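Local coordinates for protein 2-hydroxyhepta-2,4-diene-1, 7-dioateisomerase (PDB 3R6O) that probably catalyses the isomerisation of 2-hydroxyhepta-2,4-diene-1,7-dioate as a magnesium-binding enzyme of the fumarylacetoacetate hydrolase family, at residues A[158-172]-A[270-284]. Residues are numbered along the deposited sequence; the frame is centred on the assembly and turned at random.
Sequences EIEIAVVIGKPGYRI and ATIALRAGDIILTGT. With MG (magnesium ion), chain B.
Ile165 CD1 meets Leu274 CD1 at 3.7 Å and, slightly farther off, Ile280 CD1, at the end of the antiparallel pair of strands 159-165 and 279-281. The pair belongs to a large mixed sheet of the fumarylacetoacetate hydrolase fold, in which strand 181-192 flanks 155-165. Val163 and Ile280 lie side by side on the face covered by helix 261-269, while Ala162 packs against Ile279 and Leu281 on the other. Val163 and Ile280 exchange two backbone hydrogen bonds; Ile165 N bonds to Asp278 O and Ile165 O to Gly277 N, within the type II turn from Arg275 to Asp278, and beyond it Gly169 pairs with Leu274. At that end Arg171 bends at chi2 (72°), laying CD over the Tyr170 ring and bringing NE to Ala270 O at 2.7 Å; Arg171 NH1 also makes a salt bridge to Glu321 of the second subunit. Toward the metal, Ile161 O accepts from both N and OG1 of Thr282, the hydroxyl at 2.6 Å. Thr284 OG1 donates to Ile159 O. The Glu160 carboxylate has two jobs: OE1 takes the Gly283 N-H from above its plane at 2.8 Å, and, alongside Asp189, Glu160 OE2 binds the magnesium ion at 2.3 Å.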
loop_
_atom_site.group_PDB
_atom_site.type_symbol
_atom_site.label_atom_id
_atom_site.label_comp_id
_atom_site.label_asym_id
_atom_site.label_seq_id
_atom_site.Cartn_x
_atom_site.Cartn_y
_atom_site.Cartn_z
ATOM N N GLU A 158 -6.138 -1.344 -18.515
ATOM C CA GLU A 158 -7.386 -1.702 -17.869
ATOM C C GLU A 158 -8.063 -0.431 -17.375
ATOM O O GLU A 158 -7.724 0.031 -16.290
ATOM C CB GLU A 158 -7.119 -2.566 -16.666
ATOM C CG GLU A 158 -6.344 -3.819 -16.938
ATOM C CD GLU A 158 -6.223 -4.694 -15.708
ATOM O OE1 GLU A 158 -5.809 -4.218 -14.671
ATOM O OE2 GLU A 158 -6.553 -5.891 -15.774
ATOM N N ILE A 159 -8.983 0.109 -18.153
ATOM C CA ILE A 159 -9.759 1.288 -17.733
ATOM C C ILE A 159 -10.699 0.933 -16.591
ATOM O O ILE A 159 -11.391 -0.062 -16.627
ATOM C CB ILE A 159 -10.520 1.944 -18.906
ATOM C CG1 ILE A 159 -11.026 3.338 -18.503
ATOM C CG2 ILE A 159 -11.683 1.025 -19.479
ATOM C CD1 ILE A 159 -11.719 4.097 -19.712
ATOM N N GLU A 160 -10.674 1.741 -15.542
ATOM C CA GLU A 160 -11.520 1.488 -14.379
ATOM C C GLU A 160 -12.019 2.801 -13.808
ATOM O O GLU A 160 -11.382 3.844 -13.954
ATOM C CB GLU A 160 -10.717 0.707 -13.317
ATOM C CG GLU A 160 -9.921 -0.446 -13.899
ATOM C CD GLU A 160 -9.526 -1.539 -12.946
ATOM O OE1 GLU A 160 -9.951 -1.583 -11.768
ATOM O OE2 GLU A 160 -8.755 -2.386 -13.404
ATOM N N ILE A 161 -13.141 2.721 -13.115
ATOM C CA ILE A 161 -13.606 3.811 -12.319
ATOM C C ILE A 161 -13.095 3.584 -10.853
ATOM O O ILE A 161 -13.295 2.497 -10.256
ATOM C CB ILE A 161 -15.161 3.947 -12.383
ATOM C CG1 ILE A 161 -15.687 4.045 -13.832
ATOM C CG2 ILE A 161 -15.621 5.176 -11.576
ATOM C CD1 ILE A 161 -15.013 5.108 -14.729
ATOM N N ALA A 162 -12.442 4.595 -10.313
ATOM C CA ALA A 162 -11.962 4.596 -8.927
ATOM C C ALA A 162 -12.881 5.396 -8.040
ATOM O O ALA A 162 -13.377 6.459 -8.437
ATOM C CB ALA A 162 -10.529 5.193 -8.826
ATOM N N VAL A 163 -13.067 4.916 -6.820
ATOM C CA VAL A 163 -13.623 5.762 -5.765
ATOM C C VAL A 163 -12.498 6.112 -4.816
ATOM O O VAL A 163 -11.543 5.321 -4.578
ATOM C CB VAL A 163 -14.788 5.143 -4.960
ATOM C CG1 VAL A 163 -15.999 5.008 -5.840
ATOM C CG2 VAL A 163 -14.404 3.818 -4.364
ATOM N N VAL A 164 -12.641 7.305 -4.276
ATOM C CA VAL A 164 -11.772 7.840 -3.312
ATOM C C VAL A 164 -12.501 7.941 -1.968
ATOM O O VAL A 164 -13.585 8.524 -1.882
ATOM C CB VAL A 164 -11.319 9.244 -3.728
ATOM C CG1 VAL A 164 -10.437 9.807 -2.665
ATOM C CG2 VAL A 164 -10.574 9.212 -5.073
ATOM N N ILE A 165 -11.853 7.468 -0.912
ATOM C CA ILE A 165 -12.474 7.381 0.400
ATOM C C ILE A 165 -12.364 8.738 1.077
ATOM O O ILE A 165 -11.318 9.408 1.011
ATOM C CB ILE A 165 -11.767 6.312 1.269
ATOM C CG1 ILE A 165 -11.844 4.924 0.631
ATOM C CG2 ILE A 165 -12.312 6.254 2.657
ATOM C CD1 ILE A 165 -13.266 4.406 0.375
ATOM N N GLY A 166 -13.447 9.153 1.715
ATOM C CA GLY A 166 -13.514 10.477 2.343
ATOM C C GLY A 166 -13.623 10.460 3.856
ATOM O O GLY A 166 -13.282 11.439 4.493
ATOM N N LYS A 167 -14.110 9.358 4.418
ATOM C CA LYS A 167 -14.181 9.169 5.849
ATOM C C LYS A 167 -13.700 7.786 6.134
ATOM O O LYS A 167 -14.104 6.864 5.442
ATOM C CB LYS A 167 -15.614 9.242 6.400
ATOM C CG LYS A 167 -16.300 10.576 6.297
ATOM C CD LYS A 167 -15.666 11.649 7.174
ATOM C CE LYS A 167 -15.593 11.307 8.645
ATOM N NZ LYS A 167 -15.001 12.462 9.400
ATOM N N PRO A 168 -12.886 7.633 7.185
ATOM C CA PRO A 168 -12.351 6.315 7.531
ATOM C C PRO A 168 -13.427 5.322 7.929
ATOM O O PRO A 168 -14.481 5.701 8.439
ATOM C CB PRO A 168 -11.431 6.595 8.706
ATOM C CG PRO A 168 -11.965 7.859 9.343
ATOM C CD PRO A 168 -12.612 8.648 8.231
ATOM N N GLY A 169 -13.148 4.043 7.719
ATOM C CA GLY A 169 -14.099 3.014 8.053
ATOM C C GLY A 169 -13.550 1.613 7.892
ATOM O O GLY A 169 -12.578 1.398 7.182
ATOM N N TYR A 170 -14.197 0.685 8.593
ATOM C CA TYR A 170 -13.839 -0.719 8.635
ATOM C C TYR A 170 -15.136 -1.488 8.853
ATOM O O TYR A 170 -15.929 -1.114 9.712
ATOM C CB TYR A 170 -12.847 -0.982 9.766
ATOM C CG TYR A 170 -12.397 -2.435 9.901
ATOM C CD1 TYR A 170 -11.908 -3.150 8.795
ATOM C CD2 TYR A 170 -12.425 -3.077 11.136
ATOM C CE1 TYR A 170 -11.482 -4.485 8.926
ATOM C CE2 TYR A 170 -12.009 -4.412 11.277
ATOM C CZ TYR A 170 -11.538 -5.107 10.165
ATOM O OH TYR A 170 -11.142 -6.422 10.323
ATOM N N ARG A 171 -15.372 -2.548 8.073
ATOM C CA ARG A 171 -16.680 -3.251 8.073
ATOM C C ARG A 171 -17.833 -2.242 7.857
ATOM O O ARG A 171 -18.816 -2.214 8.610
ATOM C CB ARG A 171 -16.916 -4.072 9.345
ATOM C CG ARG A 171 -16.394 -5.496 9.296
ATOM C CD ARG A 171 -14.872 -5.555 9.365
ATOM N NE ARG A 171 -14.390 -6.931 9.417
ATOM C CZ ARG A 171 -14.153 -7.648 10.507
ATOM N NH1 ARG A 171 -14.372 -7.175 11.741
ATOM N NH2 ARG A 171 -13.706 -8.887 10.356
ATOM N N ILE A 172 -17.659 -1.433 6.825
ATOM C CA ILE A 172 -18.637 -0.456 6.371
ATOM C C ILE A 172 -19.838 -1.202 5.832
ATOM O O ILE A 172 -19.695 -2.106 5.015
ATOM C CB ILE A 172 -18.062 0.428 5.269
ATOM C CG1 ILE A 172 -16.813 1.149 5.777
ATOM C CG2 ILE A 172 -19.112 1.434 4.693
ATOM C CD1 ILE A 172 -16.111 1.892 4.706
ATOM N N ALA A 270 -14.582 -4.949 4.504
ATOM C CA ALA A 270 -14.795 -6.116 5.366
ATOM C C ALA A 270 -13.471 -6.732 5.861
ATOM O O ALA A 270 -13.455 -7.406 6.885
ATOM C CB ALA A 270 -15.662 -7.172 4.663
ATOM N N THR A 271 -12.372 -6.544 5.129
ATOM C CA THR A 271 -11.077 -7.115 5.549
ATOM C C THR A 271 -9.919 -6.109 5.625
ATOM O O THR A 271 -8.880 -6.394 6.237
ATOM C CB THR A 271 -10.660 -8.305 4.637
ATOM O OG1 THR A 271 -9.992 -7.821 3.471
ATOM C CG2 THR A 271 -11.879 -9.191 4.309
ATOM N N ILE A 272 -10.107 -4.927 5.032
ATOM C CA ILE A 272 -9.117 -3.830 5.033
ATOM C C ILE A 272 -9.709 -2.515 5.582
ATOM O O ILE A 272 -10.697 -2.011 5.082
ATOM C CB ILE A 272 -8.549 -3.570 3.606
ATOM C CG1 ILE A 272 -7.815 -4.830 3.115
ATOM C CG2 ILE A 272 -7.604 -2.389 3.614
ATOM C CD1 ILE A 272 -7.457 -4.803 1.604
ATOM N N ALA A 273 -9.093 -1.981 6.638
ATOM C CA ALA A 273 -9.491 -0.722 7.200
ATOM C C ALA A 273 -9.064 0.428 6.272
ATOM O O ALA A 273 -7.934 0.465 5.788
ATOM C CB ALA A 273 -8.891 -0.568 8.617
ATOM N N LEU A 274 -10.004 1.319 5.970
ATOM C CA LEU A 274 -9.781 2.380 4.999
ATOM C C LEU A 274 -9.651 3.753 5.676
ATOM O O LEU A 274 -10.320 4.020 6.666
ATOM C CB LEU A 274 -10.952 2.405 4.014
ATOM C CG LEU A 274 -11.188 1.158 3.175
ATOM C CD1 LEU A 274 -12.502 1.306 2.326
ATOM C CD2 LEU A 274 -9.968 0.891 2.292
ATOM N N ARG A 275 -8.798 4.606 5.112
ATOM C CA ARG A 275 -8.629 5.991 5.546
ATOM C C ARG A 275 -8.959 6.948 4.406
ATOM O O ARG A 275 -8.875 6.592 3.222
ATOM C CB ARG A 275 -7.171 6.215 5.949
ATOM C CG ARG A 275 -6.723 5.300 7.088
ATOM C CD ARG A 275 -5.304 5.518 7.483
ATOM N NE ARG A 275 -4.945 4.646 8.612
ATOM C CZ ARG A 275 -3.710 4.224 8.920
ATOM N NH1 ARG A 275 -2.642 4.591 8.214
ATOM N NH2 ARG A 275 -3.551 3.401 9.955
ATOM N N ALA A 276 -9.319 8.165 4.791
ATOM C CA ALA A 276 -9.430 9.263 3.844
ATOM C C ALA A 276 -8.183 9.342 2.986
ATOM O O ALA A 276 -7.032 9.274 3.480
ATOM C CB ALA A 276 -9.672 10.611 4.584
ATOM N N GLY A 277 -8.440 9.437 1.686
ATOM C CA GLY A 277 -7.415 9.539 0.677
ATOM C C GLY A 277 -7.086 8.231 0.014
ATOM O O GLY A 277 -6.426 8.233 -1.014
ATOM N N ASP A 278 -7.582 7.121 0.569
ATOM C CA ASP A 278 -7.415 5.809 -0.051
ATOM C C ASP A 278 -8.215 5.776 -1.353
ATOM O O ASP A 278 -9.243 6.462 -1.498
ATOM C CB ASP A 278 -7.881 4.672 0.847
ATOM C CG ASP A 278 -6.954 4.396 2.015
ATOM O OD1 ASP A 278 -5.830 4.930 2.108
ATOM O OD2 ASP A 278 -7.366 3.596 2.856
ATOM N N ILE A 279 -7.708 5.012 -2.311
ATOM C CA ILE A 279 -8.320 4.868 -3.638
ATOM C C ILE A 279 -8.661 3.409 -3.870
ATOM O O ILE A 279 -7.826 2.528 -3.593
ATOM C CB ILE A 279 -7.322 5.271 -4.740
ATOM C CG1 ILE A 279 -7.027 6.783 -4.647
ATOM C CG2 ILE A 279 -7.821 4.941 -6.173
ATOM C CD1 ILE A 279 -5.954 7.175 -5.631
ATOM N N ILE A 280 -9.871 3.154 -4.372
ATOM C CA ILE A 280 -10.250 1.809 -4.850
ATOM C C ILE A 280 -10.585 1.847 -6.351
ATOM O O ILE A 280 -11.510 2.556 -6.750
ATOM C CB ILE A 280 -11.453 1.212 -4.044
ATOM C CG1 ILE A 280 -11.184 1.205 -2.522
ATOM C CG2 ILE A 280 -11.698 -0.235 -4.467
ATOM C CD1 ILE A 280 -12.504 0.953 -1.672
ATOM N N LEU A 281 -9.835 1.099 -7.167
ATOM C CA LEU A 281 -10.170 0.869 -8.564
ATOM C C LEU A 281 -11.181 -0.284 -8.615
ATOM O O LEU A 281 -10.921 -1.379 -8.079
ATOM C CB LEU A 281 -8.932 0.520 -9.403
ATOM C CG LEU A 281 -8.058 1.673 -9.907
ATOM C CD1 LEU A 281 -7.538 2.380 -8.754
ATOM C CD2 LEU A 281 -6.901 1.083 -10.828
ATOM N N THR A 282 -12.315 -0.039 -9.254
ATOM C CA THR A 282 -13.460 -0.927 -9.086
ATOM C C THR A 282 -13.595 -2.002 -10.152
ATOM O O THR A 282 -14.606 -2.671 -10.193
ATOM C CB THR A 282 -14.770 -0.157 -8.952
ATOM O OG1 THR A 282 -15.021 0.621 -10.135
ATOM C CG2 THR A 282 -14.714 0.738 -7.691
ATOM N N GLY A 283 -12.577 -2.182 -11.001
ATOM C CA GLY A 283 -12.629 -3.225 -12.018
ATOM C C GLY A 283 -12.635 -2.692 -13.444
ATOM O O GLY A 283 -12.978 -1.564 -13.671
ATOM N N THR A 284 -12.219 -3.537 -14.380
ATOM C CA THR A 284 -12.205 -3.235 -15.802
ATOM C C THR A 284 -13.074 -4.204 -16.623
ATOM O O THR A 284 -13.205 -5.389 -16.281
ATOM C CB THR A 284 -10.737 -3.263 -16.317
ATOM O OG1 THR A 284 -10.650 -2.592 -17.559
ATOM C CG2 THR A 284 -10.185 -4.693 -16.417
HETATM MG MG MG B . -7.918 -4.260 -12.278
HETATM O O HOH W 1 -14.798 0.148 -12.825
HETATM O O HOH W 2 -14.037 -10.062 7.949
#